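Local coordinates for protein HTH-type transcriptional regulator LysG (Mycobacterium tuberculosis, PDB 3ISP) that probably activates expression of the exporter LysE and represses its own gene, acting as a homodimeric DNA-binding regulator of the LysR family, at residues A[96-105]-A[139-147]. Residues are numbered along the deposited sequence; the frame is centred on the assembly and turned at random.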
ATOM      1  N   ARG A  96      -0.146   2.765  32.762  1.00 83.70           N
ATOM      2  CA  ARG A  96       0.073   2.018  31.533  1.00 79.32           C
ATOM      3  C   ARG A  96       1.069   2.750  30.653  1.00 81.53           C
ATOM      4  O   ARG A  96       0.843   3.907  30.285  1.00 76.24           O
ATOM      5  CB  ARG A  96      -1.234   1.851  30.766  1.00 77.83           C
ATOM      6  CG  ARG A  96      -1.051   1.301  29.363  1.00 77.09           C
ATOM      7  CD  ARG A  96      -0.602  -0.156  29.396  1.00 76.72           C
ATOM      8  NE  ARG A  96      -1.637  -1.015  29.952  1.00 80.80           N
ATOM      9  CZ  ARG A  96      -1.442  -2.270  30.332  1.00 80.90           C
ATOM     10  NH1 ARG A  96      -0.239  -2.813  30.211  1.00 75.17           N
ATOM     11  NH2 ARG A  96      -2.446  -2.977  30.839  1.00 77.49           N
ATOM     12  N   ILE A  97       2.172   2.081  30.318  1.00 71.17           N
ATOM     13  CA  ILE A  97       3.150   2.661  29.409  1.00 70.71           C
ATOM     14  C   ILE A  97       3.387   1.755  28.212  1.00 67.68           C
ATOM     15  O   ILE A  97       3.636   0.559  28.354  1.00 66.09           O
ATOM     16  CB  ILE A  97       4.482   2.999  30.114  1.00 71.55           C
ATOM     17  CG1 ILE A  97       4.351   4.328  30.848  1.00 73.41           C
ATOM     18  CG2 ILE A  97       5.611   3.114  29.109  1.00 58.54           C
ATOM     19  CD1 ILE A  97       4.086   5.490  29.923  1.00 68.26           C
ATOM     20  N   THR A  98       3.290   2.333  27.024  1.00 64.49           N
ATOM     21  CA  THR A  98       3.510   1.573  25.810  1.00 61.29           C
ATOM     22  C   THR A  98       4.788   2.035  25.131  1.00 57.13           C
ATOM     23  O   THR A  98       4.979   3.227  24.855  1.00 50.91           O
ATOM     24  CB  THR A  98       2.335   1.714  24.830  1.00 63.97           C
ATOM     25  OG1 THR A  98       1.138   1.196  25.430  1.00 64.27           O
ATOM     26  CG2 THR A  98       2.633   0.949  23.550  1.00 63.10           C
ATOM     27  N   ILE A  99       5.674   1.088  24.868  1.00 51.20           N
ATOM     28  CA  ILE A  99       6.885   1.429  24.162  1.00 53.08           C
ATOM     29  C   ILE A  99       7.176   0.463  23.031  1.00 51.11           C
ATOM     30  O   ILE A  99       7.003  -0.741  23.169  1.00 54.75           O
ATOM     31  CB  ILE A  99       8.093   1.596  25.123  1.00 55.66           C
ATOM     32  CG1 ILE A  99       8.465   0.292  25.791  1.00 50.63           C
ATOM     33  CG2 ILE A  99       7.767   2.610  26.220  1.00 52.74           C
ATOM     34  CD1 ILE A  99       8.919   0.525  27.222  1.00 57.99           C
ATOM     35  N   ALA A 100       7.587   1.014  21.897  1.00 46.99           N
ATOM     36  CA  ALA A 100       8.004   0.207  20.768  1.00 49.94           C
ATOM     37  C   ALA A 100       9.462  -0.265  20.942  1.00 50.30           C
ATOM     38  O   ALA A 100      10.288   0.456  21.505  1.00 53.19           O
ATOM     39  CB  ALA A 100       7.836   1.004  19.486  1.00 49.86           C
ATOM     40  N   VAL A 101       9.769  -1.474  20.470  1.00 47.88           N
ATOM     41  CA  VAL A 101      11.135  -2.009  20.515  1.00 46.45           C
ATOM     42  C   VAL A 101      11.447  -2.913  19.317  1.00 50.68           C
ATOM     43  O   VAL A 101      10.750  -3.894  19.096  1.00 51.06           O
ATOM     44  CB  VAL A 101      11.367  -2.843  21.787  1.00 47.28           C
ATOM     45  CG1 VAL A 101      12.780  -3.369  21.825  1.00 46.86           C
ATOM     46  CG2 VAL A 101      11.088  -2.019  23.026  1.00 51.00           C
ATOM     47  N   ASN A 102      12.494  -2.592  18.555  1.00 50.25           N
ATOM     48  CA  ASN A 102      12.930  -3.445  17.450  1.00 45.47           C
ATOM     49  C   ASN A 102      13.341  -4.835  17.928  1.00 52.61           C
ATOM     50  O   ASN A 102      13.958  -4.977  18.989  1.00 55.13           O
ATOM     51  CB  ASN A 102      14.061  -2.806  16.643  1.00 47.15           C
ATOM     52  CG  ASN A 102      15.345  -2.650  17.448  1.00 52.34           C
ATOM     53  OD1 ASN A 102      16.440  -2.912  16.955  1.00 52.29           O
ATOM     54  ND2 ASN A 102      15.214  -2.215  18.687  1.00 52.71           N
ATOM     55  N   ALA A 103      12.998  -5.850  17.132  1.00 51.90           N
ATOM     56  CA  ALA A 103      13.167  -7.260  17.499  1.00 46.22           C
ATOM     57  C   ALA A 103      14.545  -7.586  18.053  1.00 46.85           C
ATOM     58  O   ALA A 103      14.670  -8.248  19.071  1.00 48.41           O
ATOM     59  CB  ALA A 103      12.863  -8.153  16.298  1.00 46.34           C
ATOM     60  N   ASP A 104      15.574  -7.126  17.354  1.00 54.15           N
ATOM     61  CA  ASP A 104      16.960  -7.358  17.745  1.00 52.28           C
ATOM     62  C   ASP A 104      17.334  -6.771  19.113  1.00 51.48           C
ATOM     63  O   ASP A 104      18.183  -7.323  19.814  1.00 51.99           O
ATOM     64  CB  ASP A 104      17.906  -6.848  16.657  1.00 50.80           C
ATOM     65  CG  ASP A 104      17.935  -7.758  15.446  1.00 57.52           C
ATOM     66  OD1 ASP A 104      17.546  -8.945  15.591  1.00 51.92           O
ATOM     67  OD2 ASP A 104      18.349  -7.287  14.357  1.00 54.70           O
ATOM     68  N   SER A 105      16.704  -5.671  19.506  1.00 47.32           N
ATOM     69  CA  SER A 105      16.976  -5.125  20.834  1.00 48.29           C
ATOM     70  C   SER A 105      16.298  -5.916  21.934  1.00 49.84           C
ATOM     71  O   SER A 105      16.854  -6.071  23.021  1.00 52.89           O
ATOM     72  CB  SER A 105      16.591  -3.651  20.934  1.00 47.49           C
ATOM     73  OG  SER A 105      17.376  -2.853  20.059  1.00 51.11           O
ATOM     74  N   GLY A 139       0.656   8.765  19.188  1.00 65.22           N
ATOM     75  CA  GLY A 139       0.512   8.774  20.635  1.00 56.78           C
ATOM     76  C   GLY A 139       0.359   7.389  21.225  1.00 60.65           C
ATOM     77  O   GLY A 139       0.264   7.233  22.443  1.00 64.25           O
ATOM     78  N   VAL A 140       0.335   6.377  20.365  1.00 58.32           N
ATOM     79  CA  VAL A 140       0.184   4.998  20.817  1.00 61.02           C
ATOM     80  C   VAL A 140       1.338   4.587  21.722  1.00 61.36           C
ATOM     81  O   VAL A 140       1.123   3.963  22.763  1.00 66.82           O
ATOM     82  CB  VAL A 140       0.054   4.010  19.632  1.00 60.08           C
ATOM     83  CG1 VAL A 140       0.422   2.590  20.054  1.00 55.62           C
ATOM     84  CG2 VAL A 140      -1.347   4.057  19.062  1.00 53.91           C
ATOM     85  N   ALA A 141       2.558   4.941  21.330  1.00 57.22           N
ATOM     86  CA  ALA A 141       3.737   4.661  22.148  1.00 55.66           C
ATOM     87  C   ALA A 141       4.291   5.944  22.745  1.00 55.19           C
ATOM     88  O   ALA A 141       4.356   6.969  22.067  1.00 53.95           O
ATOM     89  CB  ALA A 141       4.794   3.976  21.324  1.00 53.69           C
ATOM     90  N   MET A 142       4.689   5.887  24.016  1.00 58.33           N
ATOM     91  CA  MET A 142       5.292   7.048  24.675  1.00 58.08           C
ATOM     92  C   MET A 142       6.817   6.990  24.612  1.00 58.22           C
ATOM     93  O   MET A 142       7.508   7.726  25.319  1.00 59.53           O
ATOM     94  CB  MET A 142       4.786   7.238  26.124  1.00 56.53           C
ATOM     95  CG  MET A 142       4.183   6.006  26.807  1.00 64.20           C
ATOM     96  SD  MET A 142       2.365   5.920  26.912  1.00 61.45           S
ATOM     97  CE  MET A 142       1.939   5.345  25.287  1.00 55.12           C
ATOM     98  N   GLY A 143       7.326   6.116  23.745  1.00 53.27           N
ATOM     99  CA  GLY A 143       8.754   5.968  23.536  1.00 49.92           C
ATOM    100  C   GLY A 143       9.081   4.723  22.742  1.00 50.83           C
ATOM    101  O   GLY A 143       8.328   3.750  22.798  1.00 47.48           O
ATOM    102  N   ALA A 144      10.194   4.744  22.006  1.00 49.23           N
ATOM    103  CA  ALA A 144      10.571   3.607  21.153  1.00 48.38           C
ATOM    104  C   ALA A 144      12.075   3.489  20.893  1.00 48.16           C
ATOM    105  O   ALA A 144      12.740   4.476  20.581  1.00 50.28           O
ATOM    106  CB  ALA A 144       9.822   3.672  19.823  1.00 45.99           C
ATOM    107  N   VAL A 145      12.610   2.280  21.012  1.00 42.12           N
ATOM    108  CA  VAL A 145      13.948   2.008  20.512  1.00 42.17           C
ATOM    109  C   VAL A 145      13.837   1.854  18.989  1.00 45.36           C
ATOM    110  O   VAL A 145      13.112   1.002  18.505  1.00 47.56           O
ATOM    111  CB  VAL A 145      14.544   0.744  21.156  1.00 42.67           C
ATOM    112  CG1 VAL A 145      15.890   0.415  20.549  1.00 43.72           C
ATOM    113  CG2 VAL A 145      14.666   0.928  22.662  1.00 41.86           C
ATOM    114  N   THR A 146      14.537   2.699  18.240  1.00 43.28           N
ATOM    115  CA  THR A 146      14.403   2.730  16.792  1.00 47.29           C
ATOM    116  C   THR A 146      15.749   2.998  16.140  1.00 47.46           C
ATOM    117  O   THR A 146      16.656   3.506  16.781  1.00 46.70           O
ATOM    118  CB  THR A 146      13.433   3.846  16.351  1.00 56.32           C
ATOM    119  OG1 THR A 146      13.437   3.962  14.920  1.00 53.86           O
ATOM    120  CG2 THR A 146      13.854   5.180  16.951  1.00 49.68           C
ATOM    121  N   THR A 147      15.883   2.658  14.864  1.00 50.22           N
ATOM    122  CA  THR A 147      17.141   2.896  14.163  1.00 50.65           C
ATOM    123  C   THR A 147      17.112   4.298  13.619  1.00 55.23           C
ATOM    124  O   THR A 147      18.028   4.717  12.917  1.00 61.12           O
ATOM    125  CB  THR A 147      17.377   1.908  12.990  1.00 56.73           C
ATOM    126  OG1 THR A 147      16.273   1.955  12.072  1.00 54.65           O
ATOM    127  CG2 THR A 147      17.585   0.467  13.502  1.00 44.51           C
TER
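Ala100 of strand 95-101 pairs with Ala144 of strand 143-146, the two strands running parallel. Two backbone hydrogen bonds join the strands, and a third ties the preceding turn to the first strand, Met142 N giving its hydrogen to Thr98 O (2.8 Å). Ala100 uses both of its polar groups on the same partner strand: its N donates to Gly143 O (3.0 Å), while its O accepts from Val145 N (3.0 Å). This bracketing of Ala144 by one residue is the usual parallel pattern.

Side-chain packing complements the backbone bonds. Ala100 and Ala144 put their methyls on the face covered by helix 129-137, where small side chains are consistent with close packing of the helix, Ala100 meeting Ser132. Thr98 turns toward the turn before the second strand, its CB 3.7 Å from Met142 CE, while its hydroxyl is bonded to Asp123 of the neighbouring strand. The flexible Met142 chain, bent at both its second and third torsions, folds back over Thr98. On the other face, beta-branched Val145 suits a strand. With CG1 anti to its backbone N (chi1 176°), that methyl lies against two polar groups, Asn102 ND2 and Ser105 OG (3.6 Å), without a hydrogen bond, and Trp268 and Phe110 add to its surroundings.

Beyond the strand pairing, Asn102 occupies the N-cap position of helix 103-107, and its ND2 makes a weak bond to Ser105 OG.

With helix 129-137 connecting strand 120-126 to strand 143-146, this pairing belongs to the parallel, Rossmann-like part of the periplasmic-binding-protein-type regulatory domain of LysR regulators.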